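Local coordinates for protein endo-beta-mannanase (PDB 7BOB) that probably removes mannose units from the ends of beta-1,4-linked mannan chains, as a homotrimeric exo-beta-1,4-mannosidase of glycoside hydrolase family 5, at residues A423-G428 / V442-I447. Residues are numbered along the deposited sequence; the frame is centred on the assembly and turned at random.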
# COMPACT_ATOMS: atom_id res chain seq x y z
N ALA A 423 0.35 31.25 -19.47
CA ALA A 423 0.49 32.69 -19.24
C ALA A 423 1.57 33.30 -20.11
O ALA A 423 1.94 34.45 -19.88
CB ALA A 423 0.81 32.97 -17.77
N GLU A 424 2.12 32.52 -21.05
CA GLU A 424 3.10 33.02 -22.01
C GLU A 424 4.38 33.47 -21.31
O GLU A 424 5.03 34.43 -21.72
CB GLU A 424 2.50 34.12 -22.88
CG GLU A 424 1.41 33.57 -23.78
CD GLU A 424 0.71 34.64 -24.59
OE1 GLU A 424 1.41 35.53 -25.14
OE2 GLU A 424 -0.54 34.58 -24.68
N GLU A 425 4.76 32.74 -20.25
CA GLU A 425 6.08 32.86 -19.67
C GLU A 425 7.03 31.82 -20.28
O GLU A 425 6.59 30.79 -20.77
CB GLU A 425 6.01 32.67 -18.15
CG GLU A 425 5.09 33.68 -17.47
CD GLU A 425 5.82 34.95 -17.10
OE1 GLU A 425 7.04 35.04 -17.35
OE2 GLU A 425 5.17 35.85 -16.55
N HIS A 426 8.33 32.14 -20.26
CA HIS A 426 9.38 31.20 -20.62
C HIS A 426 9.95 30.63 -19.33
O HIS A 426 10.51 31.37 -18.51
CB HIS A 426 10.50 31.86 -21.44
CG HIS A 426 10.08 32.28 -22.82
ND1 HIS A 426 9.19 31.56 -23.59
CD2 HIS A 426 10.43 33.36 -23.57
CE1 HIS A 426 9.01 32.17 -24.74
NE2 HIS A 426 9.75 33.26 -24.76
N VAL A 427 9.80 29.32 -19.13
CA VAL A 427 10.03 28.70 -17.83
C VAL A 427 11.37 27.96 -17.84
O VAL A 427 11.58 27.06 -18.65
CB VAL A 427 8.89 27.76 -17.46
CG1 VAL A 427 9.11 27.24 -16.05
CG2 VAL A 427 7.56 28.47 -17.62
N GLY A 428 12.25 28.33 -16.91
CA GLY A 428 13.45 27.60 -16.62
C GLY A 428 13.38 26.83 -15.31
O GLY A 428 12.39 26.85 -14.58
N VAL A 442 18.85 34.89 -12.97
CA VAL A 442 17.57 34.29 -12.58
C VAL A 442 16.85 35.33 -11.72
O VAL A 442 17.19 35.55 -10.55
CB VAL A 442 17.77 32.95 -11.86
CG1 VAL A 442 16.49 32.48 -11.22
CG2 VAL A 442 18.29 31.88 -12.85
N GLU A 443 15.85 36.00 -12.30
CA GLU A 443 15.23 37.11 -11.60
C GLU A 443 13.96 36.72 -10.85
O GLU A 443 13.62 37.39 -9.86
CB GLU A 443 14.91 38.24 -12.59
CG GLU A 443 14.76 39.61 -11.90
CD GLU A 443 13.86 40.57 -12.66
OE1 GLU A 443 12.81 40.98 -12.09
OE2 GLU A 443 14.20 40.91 -13.82
N ARG A 444 13.25 35.68 -11.28
CA ARG A 444 11.99 35.28 -10.66
C ARG A 444 12.01 33.78 -10.42
O ARG A 444 12.34 32.99 -11.33
CB ARG A 444 10.81 35.70 -11.53
CG ARG A 444 10.98 37.10 -12.11
CD ARG A 444 9.67 37.75 -12.45
NE ARG A 444 9.13 37.25 -13.71
CZ ARG A 444 7.89 37.46 -14.11
NH1 ARG A 444 7.06 38.16 -13.36
NH2 ARG A 444 7.47 36.97 -15.27
N ILE A 445 11.66 33.38 -9.19
CA ILE A 445 11.71 32.00 -8.75
C ILE A 445 10.36 31.64 -8.15
O ILE A 445 9.84 32.36 -7.28
CB ILE A 445 12.83 31.76 -7.71
CG1 ILE A 445 14.21 31.78 -8.40
CG2 ILE A 445 12.61 30.42 -7.02
CD1 ILE A 445 15.37 31.63 -7.44
N ILE A 446 9.79 30.53 -8.61
CA ILE A 446 8.53 30.02 -8.08
C ILE A 446 8.82 28.72 -7.36
O ILE A 446 9.42 27.80 -7.93
CB ILE A 446 7.49 29.80 -9.19
CG1 ILE A 446 7.20 31.11 -9.91
CG2 ILE A 446 6.19 29.27 -8.58
CD1 ILE A 446 6.18 30.95 -11.00
N ILE A 447 8.42 28.64 -6.10
CA ILE A 447 8.52 27.41 -5.32
C ILE A 447 7.14 26.78 -5.29
O ILE A 447 6.18 27.37 -4.77
CB ILE A 447 9.06 27.69 -3.91
CG1 ILE A 447 10.44 28.37 -3.98
CG2 ILE A 447 9.09 26.42 -3.10
CD1 ILE A 447 11.04 28.69 -2.61
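The carboxylate of Glu425 sits at the edge of the Arg444 guanidinium, near its plane, and the two flat groups are turned 48° against each other. They form a salt bridge at the N-terminal edge of the parallel part of a mixed beta-sheet, C-terminal to the parallel eight-stranded barrel of this family 5 enzyme. Strand 385-389 runs between strands 427-431 and 444-448, and the ion pair reaches past its start. The contact rests on this one side-chain pair.

Glu425 follows Glu424, the C-prime residue of a Schellman motif that ends helix 406-422. Its side chain bends at chi2 and crosses the arginine at about a right angle. Only NH2 of Arg444 comes close. The guanidinium has partners elsewhere too: NE bonds to Thr384 O, and NH1 makes a weak bond to Thr585 O. Glu425 OE1 is hydrogen-bonded to Thr384 OG1, so Thr384 holds both partners. Leu584, near the end of the modelled chain, touches both side chains.

With an alanine in place of Glu425, NH2 of Arg444 would probably lose its carboxylate mate and Thr384 OG1 one of its partners. The arginine bond is not straight. NH2 lies 2.9 Å from Glu425 OE2, but the N-H...O angle is 130°, a weak hydrogen bond. NH2 stands equally near the other oxygen, 2.9 Å from Glu425 OE1.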